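PDB 5XHH: Hcp1 family type VI secretion system effector from Salmonella typhimurium, which probably serves as a building block of the type VI secretion tube, its subunits stacking as rings. Local coordinates for residues L7-I12 with P67-Y72; D59-R64 with E118-E123; K77-A82 with L104-V109; Y96-F101 with K133-V138. All blocks are in the same frame, centred on the assembly; numbering follows the deposited sequence.

Contact 1: residues L7-I12 with P67-Y72; sequences LKIDGI and PNLFKY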
# COMPACT_ATOMS: atom_id res chain seq x y z
N LEU A 7 -2.04 -3.13 6.34
CA LEU A 7 -2.23 -3.29 4.91
C LEU A 7 -2.90 -4.63 4.66
O LEU A 7 -2.31 -5.68 4.94
CB LEU A 7 -0.92 -3.18 4.14
CG LEU A 7 -1.09 -3.28 2.62
CD1 LEU A 7 -2.07 -2.24 2.13
CD2 LEU A 7 0.25 -3.14 1.90
N LYS A 8 -4.12 -4.59 4.15
CA LYS A 8 -4.89 -5.76 3.81
C LYS A 8 -4.78 -5.98 2.31
O LYS A 8 -5.27 -5.16 1.52
CB LYS A 8 -6.35 -5.57 4.23
CG LYS A 8 -7.25 -6.76 3.89
CD LYS A 8 -8.71 -6.36 3.87
CE LYS A 8 -9.60 -7.60 3.76
NZ LYS A 8 -10.97 -7.25 3.32
N ILE A 9 -4.15 -7.07 1.90
CA ILE A 9 -3.97 -7.40 0.49
C ILE A 9 -4.78 -8.65 0.17
O ILE A 9 -4.59 -9.69 0.80
CB ILE A 9 -2.49 -7.60 0.13
CG1 ILE A 9 -1.67 -6.36 0.50
CG2 ILE A 9 -2.36 -7.91 -1.35
CD1 ILE A 9 -0.19 -6.53 0.22
N ASP A 10 -5.67 -8.55 -0.83
CA ASP A 10 -6.43 -9.71 -1.26
C ASP A 10 -5.48 -10.85 -1.62
O ASP A 10 -4.53 -10.67 -2.38
CB ASP A 10 -7.31 -9.37 -2.47
CG ASP A 10 -8.54 -8.57 -2.11
OD1 ASP A 10 -8.84 -8.41 -0.91
OD2 ASP A 10 -9.22 -8.12 -3.05
N GLY A 11 -5.74 -12.03 -1.05
CA GLY A 11 -4.92 -13.19 -1.34
C GLY A 11 -3.54 -13.20 -0.71
O GLY A 11 -2.82 -14.19 -0.86
N ILE A 12 -3.14 -12.14 -0.02
CA ILE A 12 -1.81 -12.08 0.59
C ILE A 12 -1.96 -11.70 2.05
O ILE A 12 -1.81 -10.53 2.43
CB ILE A 12 -0.89 -11.10 -0.15
CG1 ILE A 12 -0.70 -11.55 -1.59
CG2 ILE A 12 0.49 -11.04 0.50
CD1 ILE A 12 0.25 -10.71 -2.38
N PRO A 67 6.69 -14.59 1.34
CA PRO A 67 6.76 -15.55 0.23
C PRO A 67 5.68 -15.32 -0.81
O PRO A 67 5.92 -15.53 -2.00
CB PRO A 67 6.62 -16.92 0.91
CG PRO A 67 6.97 -16.68 2.35
CD PRO A 67 6.46 -15.28 2.62
N ASN A 68 4.50 -14.86 -0.39
CA ASN A 68 3.44 -14.63 -1.36
C ASN A 68 3.63 -13.33 -2.12
O ASN A 68 3.29 -13.26 -3.30
CB ASN A 68 2.07 -14.67 -0.68
CG ASN A 68 1.55 -16.08 -0.55
OD1 ASN A 68 1.68 -16.88 -1.46
ND2 ASN A 68 0.99 -16.40 0.61
N LEU A 69 4.15 -12.29 -1.47
CA LEU A 69 4.54 -11.10 -2.23
C LEU A 69 5.57 -11.46 -3.30
O LEU A 69 5.43 -11.07 -4.46
CB LEU A 69 5.08 -10.02 -1.29
CG LEU A 69 4.06 -9.43 -0.31
CD1 LEU A 69 4.77 -8.70 0.78
CD2 LEU A 69 3.12 -8.48 -1.06
N PHE A 70 6.60 -12.23 -2.93
CA PHE A 70 7.55 -12.75 -3.90
C PHE A 70 6.85 -13.50 -5.04
O PHE A 70 7.11 -13.25 -6.22
CB PHE A 70 8.55 -13.67 -3.19
CG PHE A 70 9.48 -14.40 -4.12
CD1 PHE A 70 10.65 -13.79 -4.56
CD2 PHE A 70 9.19 -15.69 -4.54
CE1 PHE A 70 11.51 -14.46 -5.42
CE2 PHE A 70 10.05 -16.36 -5.41
CZ PHE A 70 11.21 -15.75 -5.85
N LYS A 71 5.97 -14.44 -4.69
CA LYS A 71 5.32 -15.26 -5.70
C LYS A 71 4.48 -14.42 -6.67
O LYS A 71 4.58 -14.58 -7.89
CB LYS A 71 4.45 -16.31 -5.01
CG LYS A 71 3.24 -16.78 -5.79
CD LYS A 71 2.82 -18.11 -5.26
CE LYS A 71 1.34 -18.24 -5.36
NZ LYS A 71 0.73 -17.33 -4.34
N TYR A 72 3.67 -13.48 -6.15
CA TYR A 72 2.89 -12.60 -7.02
C TYR A 72 3.78 -11.74 -7.88
O TYR A 72 3.43 -11.43 -9.02
CB TYR A 72 1.97 -11.70 -6.20
CG TYR A 72 0.62 -12.27 -5.86
CD1 TYR A 72 0.48 -13.39 -5.05
CD2 TYR A 72 -0.53 -11.65 -6.33
CE1 TYR A 72 -0.78 -13.88 -4.74
CE2 TYR A 72 -1.78 -12.13 -6.02
CZ TYR A 72 -1.89 -13.24 -5.22
OH TYR A 72 -3.14 -13.72 -4.90
O HOH W 1 -5.11 -11.71 -5.04
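Ile12, at the end of the type II beta turn that closes strand 3-9, pushes its side chain against helix 66-75, the short helix that flanks the beta barrel of the Hcp fold. The tight part of the contact is built round this one residue. Its CD1 lies over a face of the Tyr72 ring, a CH-pi contact 3.9 Å from the ring centroid and 15° off the normal, while CG1 reaches toward CE1 on the phenol side. CG1 sits anti to the carbonyl carbon (chi1 -61°), which turns CD1 toward the ring and leaves CG2 for the helix, where it meets CB of Asn68 and CG of Leu69. Leu69 crosses Ile12 at about a right angle, its CD2 3.9 Å from Ile12 CD1; the same methyl also touches Ile9 CD1 at 4.0 Å. Leu69 also packs on Val125 and His60 of the smaller sheet, while Ile9 belongs to the larger one, so this leucine touches both.

Toward solvent the contact thins out. Gly11 CA, at the exposed corner of the turn, comes no closer than 4.0 Å to Tyr72 OH, and on the helix Lys71 NZ folds back to hydrogen-bond Asn68 OD1 (3.1 Å) from above the carbonyl plane. Polar contact across this side goes through a water that donates to Asp10 O at 2.9 Å and lies 2.8 Å from Tyr72 OH.

Contact 2: residues D59-R64 with E118-E123; sequences DHYIDR and EIASRE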
# COMPACT_ATOMS: atom_id res chain seq x y z
N ASP A 59 7.23 -0.65 3.74
CA ASP A 59 8.23 -1.45 4.45
C ASP A 59 7.51 -2.32 5.49
O ASP A 59 6.56 -1.86 6.14
CB ASP A 59 9.26 -0.54 5.15
CG ASP A 59 10.51 -1.28 5.66
OD1 ASP A 59 10.77 -2.45 5.27
OD2 ASP A 59 11.24 -0.68 6.46
N HIS A 60 7.93 -3.57 5.62
CA HIS A 60 7.43 -4.36 6.74
C HIS A 60 8.53 -5.30 7.20
O HIS A 60 9.51 -5.52 6.49
CB HIS A 60 6.15 -5.13 6.37
CG HIS A 60 6.37 -6.25 5.39
ND1 HIS A 60 5.86 -7.51 5.58
CD2 HIS A 60 7.08 -6.30 4.24
CE1 HIS A 60 6.24 -8.29 4.58
NE2 HIS A 60 6.98 -7.58 3.76
N TYR A 61 8.37 -5.84 8.40
CA TYR A 61 9.23 -6.95 8.81
C TYR A 61 8.95 -8.14 7.91
O TYR A 61 7.82 -8.34 7.47
CB TYR A 61 9.01 -7.31 10.28
CG TYR A 61 9.52 -6.26 11.23
CD1 TYR A 61 10.84 -5.87 11.20
CD2 TYR A 61 8.68 -5.67 12.16
CE1 TYR A 61 11.32 -4.91 12.05
CE2 TYR A 61 9.16 -4.69 13.04
CZ TYR A 61 10.48 -4.32 12.96
OH TYR A 61 10.99 -3.36 13.80
N ILE A 62 9.99 -8.92 7.60
CA ILE A 62 9.75 -10.12 6.82
C ILE A 62 8.80 -11.00 7.60
O ILE A 62 9.00 -11.25 8.79
CB ILE A 62 11.07 -10.83 6.48
CG1 ILE A 62 11.91 -9.94 5.57
CG2 ILE A 62 10.76 -12.19 5.82
CD1 ILE A 62 13.30 -10.48 5.25
N ASP A 63 7.72 -11.43 6.95
CA ASP A 63 6.64 -12.05 7.71
C ASP A 63 5.89 -13.01 6.79
O ASP A 63 6.36 -13.32 5.70
CB ASP A 63 5.74 -10.98 8.34
CG ASP A 63 5.08 -10.06 7.31
OD1 ASP A 63 4.92 -10.47 6.14
OD2 ASP A 63 4.70 -8.93 7.69
N ARG A 64 4.70 -13.45 7.23
CA ARG A 64 3.95 -14.45 6.49
C ARG A 64 3.60 -14.00 5.07
O ARG A 64 3.42 -14.84 4.19
CB ARG A 64 2.67 -14.82 7.26
CG ARG A 64 1.72 -15.74 6.49
CD ARG A 64 0.30 -15.75 7.06
NE ARG A 64 0.14 -16.71 8.14
CZ ARG A 64 -0.21 -17.99 7.97
NH1 ARG A 64 -0.44 -18.46 6.75
NH2 ARG A 64 -0.33 -18.79 9.02
N GLU A 118 17.78 -3.10 15.45
CA GLU A 118 17.06 -2.33 14.44
C GLU A 118 17.61 -2.73 13.07
O GLU A 118 18.72 -3.26 12.94
CB GLU A 118 17.18 -0.82 14.70
CG GLU A 118 16.42 0.06 13.68
CD GLU A 118 14.95 0.27 14.02
OE1 GLU A 118 14.50 1.44 14.01
OE2 GLU A 118 14.25 -0.72 14.31
N ILE A 119 16.79 -2.51 12.04
CA ILE A 119 16.87 -3.18 10.74
C ILE A 119 16.24 -4.57 10.89
O ILE A 119 15.16 -4.82 10.34
CB ILE A 119 18.30 -3.28 10.18
CG1 ILE A 119 18.90 -1.89 9.99
CG2 ILE A 119 18.28 -4.04 8.86
CD1 ILE A 119 20.12 -1.88 9.11
N ALA A 120 16.88 -5.46 11.65
CA ALA A 120 16.37 -6.82 11.89
C ALA A 120 16.26 -7.54 10.54
O ALA A 120 17.25 -7.58 9.79
CB ALA A 120 15.08 -6.76 12.70
N SER A 121 15.12 -8.16 10.22
CA SER A 121 14.84 -8.71 8.89
C SER A 121 13.60 -8.00 8.38
O SER A 121 12.50 -8.22 8.92
CB SER A 121 14.61 -10.22 8.94
OG SER A 121 13.63 -10.54 9.92
N ARG A 122 13.78 -7.15 7.37
CA ARG A 122 12.70 -6.33 6.83
C ARG A 122 12.71 -6.40 5.31
O ARG A 122 13.53 -7.09 4.70
CB ARG A 122 12.78 -4.88 7.29
CG ARG A 122 14.06 -4.16 6.96
CD ARG A 122 13.97 -2.75 7.51
NE ARG A 122 13.80 -2.72 8.96
CZ ARG A 122 13.26 -1.70 9.63
NH1 ARG A 122 12.82 -0.64 8.97
NH2 ARG A 122 13.15 -1.74 10.95
N GLU A 123 11.77 -5.69 4.69
CA GLU A 123 11.47 -5.94 3.29
C GLU A 123 10.71 -4.74 2.74
O GLU A 123 9.62 -4.42 3.24
CB GLU A 123 10.67 -7.21 3.14
CG GLU A 123 10.40 -7.66 1.73
CD GLU A 123 9.74 -9.02 1.71
OE1 GLU A 123 10.44 -10.01 1.44
OE2 GLU A 123 8.52 -9.12 2.00
O HOH W 2 11.01 -10.92 10.37
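The imidazole of His60 is held at its two ring nitrogens, by Glu123 across the strands and by Asp63 further along its own segment. NE2 gives a hydrogen bond to Glu123 OE2 (2.8 Å), which is met on the anti side but tilted 25° out of the carboxylate plane. ND1 donates to Asp63 OD2 (2.8 Å), reaching it from above the carboxylate plane. Two bonds therefore fix the rotation of the ring, and with both nitrogens facing carboxylates the imidazole may well be protonated. Ser66 OG is a further partner of Glu123 OE2.

The Tyr61 ring has Ser121 O in plane at its edge, and the Arg122 guanidinium stands nearly perpendicular to it, at 88°, with NH2 3.8 Å from CE1. The guanidinium is held at its own edge by Ile119 O, which accepts from NE in the carbonyl plane, on a lone pair, at 2.9 Å. A bend at chi3 (61°) swings NH1 to Asp59 OD2 for a salt bridge of 3.0 Å whose hydrogen bond is weak; a long bridge to Glu118 extends the network.

Between the strands, His60 N bonds to Glu123 O at 3.0 Å, whereas the return bond from Glu123 N to His60 O is weak. Ile62 N continues the pairing to Ser121 O (2.9 Å), and a water links Ile62 O with Ser121 OG. Asp63 OD1 caps Ala65 N in the turn before the helix. This is the frayed end of an antiparallel pair, where strand 51-61 leaves the smaller sheet of the Hcp beta barrel toward helix 66-75 and strand 121-129 enters that sheet.

Contact 3: residues K77-A82 with L104-V109; sequences KHIPQA and LIVAVV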
# COMPACT_ATOMS: atom_id res chain seq x y z
N LYS A 77 0.59 -11.82 -11.02
CA LYS A 77 -0.83 -12.02 -10.78
C LYS A 77 -1.48 -10.74 -10.27
O LYS A 77 -0.91 -10.01 -9.45
CB LYS A 77 -1.02 -13.16 -9.78
CG LYS A 77 -2.48 -13.58 -9.51
CD LYS A 77 -2.47 -14.76 -8.55
CE LYS A 77 -3.82 -15.45 -8.42
NZ LYS A 77 -4.85 -14.57 -7.83
N HIS A 78 -2.69 -10.48 -10.76
CA HIS A 78 -3.44 -9.27 -10.46
C HIS A 78 -4.06 -9.38 -9.07
O HIS A 78 -4.51 -10.45 -8.66
CB HIS A 78 -4.49 -9.06 -11.56
CG HIS A 78 -5.73 -8.33 -11.14
ND1 HIS A 78 -5.91 -6.98 -11.36
CD2 HIS A 78 -6.89 -8.79 -10.61
CE1 HIS A 78 -7.11 -6.63 -10.93
NE2 HIS A 78 -7.73 -7.70 -10.47
N ILE A 79 -4.02 -8.28 -8.33
CA ILE A 79 -4.62 -8.17 -7.00
C ILE A 79 -5.84 -7.27 -7.11
O ILE A 79 -5.70 -6.10 -7.48
CB ILE A 79 -3.63 -7.60 -5.99
CG1 ILE A 79 -2.39 -8.48 -5.86
CG2 ILE A 79 -4.32 -7.41 -4.65
CD1 ILE A 79 -1.25 -7.81 -5.12
N PRO A 80 -7.05 -7.77 -6.83
CA PRO A 80 -8.24 -6.89 -6.94
C PRO A 80 -8.18 -5.64 -6.08
O PRO A 80 -8.35 -4.54 -6.60
CB PRO A 80 -9.40 -7.82 -6.53
CG PRO A 80 -8.91 -9.20 -6.98
CD PRO A 80 -7.42 -9.19 -6.72
N GLN A 81 -7.90 -5.76 -4.78
CA GLN A 81 -7.83 -4.55 -3.96
C GLN A 81 -6.87 -4.74 -2.79
O GLN A 81 -6.47 -5.86 -2.45
CB GLN A 81 -9.23 -4.11 -3.47
CG GLN A 81 -9.72 -4.77 -2.21
CD GLN A 81 -10.90 -4.04 -1.56
OE1 GLN A 81 -11.21 -4.31 -0.41
NE2 GLN A 81 -11.56 -3.14 -2.29
N ALA A 82 -6.51 -3.61 -2.19
CA ALA A 82 -5.69 -3.55 -0.99
C ALA A 82 -6.14 -2.34 -0.19
O ALA A 82 -6.47 -1.31 -0.77
CB ALA A 82 -4.19 -3.45 -1.31
N LEU A 104 -3.95 -4.06 -8.55
CA LEU A 104 -2.56 -3.91 -8.17
C LEU A 104 -1.73 -5.06 -8.73
O LEU A 104 -2.23 -6.17 -8.94
CB LEU A 104 -2.40 -3.86 -6.65
CG LEU A 104 -3.16 -2.74 -5.91
CD1 LEU A 104 -4.56 -3.21 -5.43
CD2 LEU A 104 -2.32 -2.17 -4.76
N ILE A 105 -0.45 -4.76 -8.95
CA ILE A 105 0.58 -5.75 -9.25
C ILE A 105 1.73 -5.52 -8.28
O ILE A 105 2.05 -4.37 -7.94
CB ILE A 105 1.07 -5.62 -10.72
CG1 ILE A 105 -0.05 -6.00 -11.69
CG2 ILE A 105 2.26 -6.53 -10.98
CD1 ILE A 105 0.33 -5.75 -13.14
N VAL A 106 2.36 -6.60 -7.83
CA VAL A 106 3.57 -6.49 -7.01
C VAL A 106 4.74 -6.22 -7.94
O VAL A 106 5.15 -7.10 -8.70
CB VAL A 106 3.80 -7.75 -6.17
CG1 VAL A 106 4.98 -7.53 -5.22
CG2 VAL A 106 2.54 -8.10 -5.37
N ALA A 107 5.30 -5.01 -7.87
CA ALA A 107 6.34 -4.65 -8.82
C ALA A 107 7.74 -4.88 -8.29
O ALA A 107 8.65 -5.15 -9.08
CB ALA A 107 6.20 -3.18 -9.24
N VAL A 108 7.94 -4.76 -6.97
CA VAL A 108 9.27 -4.90 -6.37
C VAL A 108 9.13 -5.59 -5.02
O VAL A 108 8.26 -5.23 -4.22
CB VAL A 108 9.99 -3.54 -6.15
CG1 VAL A 108 11.29 -3.75 -5.40
CG2 VAL A 108 10.27 -2.85 -7.47
N VAL A 109 10.00 -6.57 -4.75
CA VAL A 109 10.14 -7.15 -3.42
C VAL A 109 11.62 -7.19 -3.07
O VAL A 109 12.42 -7.79 -3.79
CB VAL A 109 9.51 -8.56 -3.31
CG1 VAL A 109 9.50 -9.01 -1.86
CG2 VAL A 109 8.07 -8.55 -3.84
O HOH W 3 1.65 -9.20 -8.86
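Ile79 and Leu104 exchange two backbone hydrogen bonds: Ile79 N gives to Leu104 O at 2.8 Å, and Leu104 N to Ile79 O at 2.9 Å, the second almost straight at 173°. They make a single antiparallel hydrogen-bonded pair where the strands of the Hcp beta barrel pass from one sheet to the other. The axes of strands 79-82 and 104-109 lie at 90° to each other, so the pairing goes no further along the chain. Beyond it a water bridges the gap, donating to Lys77 O at 2.7 Å and accepting from Val106 N at 2.9 Å.

Packing spreads from the pair on the buried side. Ile79 and Leu104 meet through their beta carbons. Two residues on, Val106 turns CG2 toward Ile79, and this methyl reaches Ile79 CD1 at 3.8 Å, the two side chains crossing at a slant. Tyr72 of helix 66-75 touches both Ile79 and Val106, carrying the apolar layer up to the helix. On the other flank Leu104 extends along the backbone of 79-82. With CG anti to the carbonyl carbon (chi1 -58°), its branches lean over the next residues of that strand, and Phe129 touches it from strand 121-129. Both methyls of Leu104 reach Ala82 CB at 4.1 Å, and CD1 in addition lies against the backbone, 3.7 Å from Ile79 O and 3.8 Å from Ala82 N.

Contact 4: residues Y96-F101 with K133-V138; sequences YLKYTF and KQEYVV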
# COMPACT_ATOMS: atom_id res chain seq x y z
N TYR A 96 -8.13 7.12 11.56
CA TYR A 96 -8.44 8.37 10.90
C TYR A 96 -8.10 8.34 9.42
O TYR A 96 -8.64 9.17 8.68
CB TYR A 96 -7.74 9.55 11.60
CG TYR A 96 -6.23 9.50 11.53
CD1 TYR A 96 -5.51 8.71 12.41
CD2 TYR A 96 -5.53 10.24 10.58
CE1 TYR A 96 -4.13 8.64 12.35
CE2 TYR A 96 -4.14 10.19 10.51
CZ TYR A 96 -3.44 9.38 11.40
OH TYR A 96 -2.07 9.30 11.36
N LEU A 97 -7.24 7.42 8.94
CA LEU A 97 -6.81 7.52 7.54
C LEU A 97 -6.91 6.17 6.83
O LEU A 97 -6.42 5.16 7.33
CB LEU A 97 -5.38 8.07 7.45
CG LEU A 97 -4.72 8.23 6.07
CD1 LEU A 97 -5.47 9.24 5.15
CD2 LEU A 97 -3.23 8.62 6.23
N LYS A 98 -7.49 6.18 5.62
CA LYS A 98 -7.64 4.94 4.85
C LYS A 98 -7.44 5.18 3.35
O LYS A 98 -8.00 6.11 2.79
CB LYS A 98 -9.02 4.32 5.10
CG LYS A 98 -9.35 3.09 4.28
CD LYS A 98 -10.57 2.34 4.90
CE LYS A 98 -11.29 1.49 3.87
NZ LYS A 98 -12.32 0.52 4.41
N TYR A 99 -6.62 4.35 2.72
CA TYR A 99 -6.50 4.31 1.27
C TYR A 99 -6.98 2.96 0.77
O TYR A 99 -6.52 1.92 1.26
CB TYR A 99 -5.06 4.54 0.78
CG TYR A 99 -4.39 5.80 1.26
CD1 TYR A 99 -4.65 7.02 0.66
CD2 TYR A 99 -3.48 5.76 2.30
CE1 TYR A 99 -4.02 8.19 1.11
CE2 TYR A 99 -2.86 6.91 2.75
CZ TYR A 99 -3.13 8.12 2.15
OH TYR A 99 -2.50 9.23 2.60
N THR A 100 -7.86 2.96 -0.21
CA THR A 100 -8.34 1.75 -0.86
C THR A 100 -7.82 1.77 -2.29
O THR A 100 -8.20 2.64 -3.08
CB THR A 100 -9.87 1.67 -0.82
OG1 THR A 100 -10.29 1.63 0.55
CG2 THR A 100 -10.35 0.42 -1.51
N PHE A 101 -6.92 0.85 -2.60
CA PHE A 101 -6.32 0.73 -3.92
C PHE A 101 -6.99 -0.44 -4.64
O PHE A 101 -7.39 -1.43 -4.00
CB PHE A 101 -4.81 0.46 -3.85
CG PHE A 101 -4.04 1.41 -2.97
CD1 PHE A 101 -3.85 1.13 -1.63
CD2 PHE A 101 -3.45 2.54 -3.50
CE1 PHE A 101 -3.11 2.00 -0.81
CE2 PHE A 101 -2.71 3.40 -2.70
CZ PHE A 101 -2.54 3.14 -1.36
N LYS A 133 -8.52 5.50 -3.58
CA LYS A 133 -9.55 6.31 -2.95
C LYS A 133 -9.17 6.50 -1.50
O LYS A 133 -8.96 5.52 -0.78
CB LYS A 133 -10.93 5.65 -3.05
CG LYS A 133 -11.94 6.27 -2.12
CD LYS A 133 -13.36 5.93 -2.53
CE LYS A 133 -14.07 7.16 -3.08
NZ LYS A 133 -15.55 6.97 -3.26
N GLN A 134 -9.07 7.75 -1.05
CA GLN A 134 -8.71 8.01 0.33
C GLN A 134 -9.91 8.55 1.09
O GLN A 134 -10.72 9.30 0.55
CB GLN A 134 -7.50 8.96 0.41
CG GLN A 134 -7.76 10.43 0.36
CD GLN A 134 -6.46 11.25 0.49
OE1 GLN A 134 -6.15 11.79 1.56
NE2 GLN A 134 -5.72 11.35 -0.59
N GLU A 135 -10.00 8.13 2.35
CA GLU A 135 -10.98 8.57 3.32
C GLU A 135 -10.26 9.05 4.57
O GLU A 135 -9.43 8.33 5.13
CB GLU A 135 -11.94 7.43 3.70
CG GLU A 135 -12.72 6.88 2.53
CD GLU A 135 -13.46 5.60 2.88
OE1 GLU A 135 -13.18 4.56 2.24
OE2 GLU A 135 -14.31 5.64 3.80
N TYR A 136 -10.57 10.27 4.99
CA TYR A 136 -10.05 10.87 6.20
C TYR A 136 -11.22 11.14 7.14
O TYR A 136 -12.25 11.65 6.70
CB TYR A 136 -9.30 12.18 5.88
CG TYR A 136 -8.75 12.88 7.10
CD1 TYR A 136 -7.47 12.59 7.57
CD2 TYR A 136 -9.50 13.83 7.79
CE1 TYR A 136 -6.98 13.21 8.71
CE2 TYR A 136 -9.02 14.45 8.92
CZ TYR A 136 -7.75 14.15 9.37
OH TYR A 136 -7.25 14.77 10.48
N VAL A 137 -11.06 10.82 8.42
CA VAL A 137 -12.10 11.05 9.41
C VAL A 137 -11.65 12.14 10.37
O VAL A 137 -10.78 11.92 11.22
CB VAL A 137 -12.45 9.77 10.19
CG1 VAL A 137 -13.49 10.10 11.26
CG2 VAL A 137 -12.93 8.67 9.24
N VAL A 138 -12.25 13.33 10.26
CA VAL A 138 -11.94 14.40 11.19
C VAL A 138 -12.54 14.07 12.55
O VAL A 138 -13.62 13.47 12.64
CB VAL A 138 -12.45 15.74 10.63
CG1 VAL A 138 -13.93 15.65 10.30
CG2 VAL A 138 -12.17 16.89 11.60
O HOH W 4 -3.37 11.51 2.01
O HOH W 5 -10.45 4.39 1.42
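Strands 97-101 and 133-137 run antiparallel, their axes 4.7 Å apart at closest and their directions at 165°. Lys98 pairs with Glu135 and Thr100 with Lys133 through reciprocal backbone bonds, Glu135 N to Lys98 O being 2.9 Å, and Val137 N bonds to Tyr96 O at the far end.

On the face that carries Leu97, Tyr99, Gln134 and Tyr136, Gln134 lies alongside Tyr99, its CB 3.5 Å from Tyr99 CD1. Gln134 CG stands between the backbone N and the carbonyl carbon (chi1 85°), and the chain runs extended from there along the ring. Ring and amide planes stand 71° apart. A water donates to Gln134 OE1 (2.8 Å) and also meets Tyr99 OH, tying the polar ends together; Trp32 meets the tyrosine edge-to-face. At the strand end, Tyr136 CE1 comes to the edge of the Tyr96 ring, 3.8 Å from CD2.

On the other face Lys98 and Glu135 lie side by side, but Lys98 NZ stays 4.7 Å from Glu135 OE1, short of a salt bridge. A water lies 2.9 Å from each of Thr100 OG1, Glu135 OE1 and Lys133 O. Such a regular antiparallel ladder, flanked by strands 79-88 and 148-154, builds the larger sheet of the Hcp beta barrel.

How the contacts relate
From the N terminus, strand 3-9 and its turn wait for helix 66-75, and contact 1 closes that first long loop. Contact 2 opens on strand 51-61 before contact 1 closes, so the two cross, and it ends at strand 121-129. Within the span of contact 2, contact 3 both opens and closes, joining strand 79-88 to strand 104-113. Contact 4 starts between the two halves of contact 3 and ends after contact 2, so it crosses both. Contact 4 belongs to the larger sheet and contact 2 to the smaller, while contact 3 links the two. Contact 1 sets the helix beside them; a probable hydrogen bond from Gln81 N to Asp10 OD2 ties it to contact 3, and Ala82 O facing Phe101 N joins contacts 3 and 4.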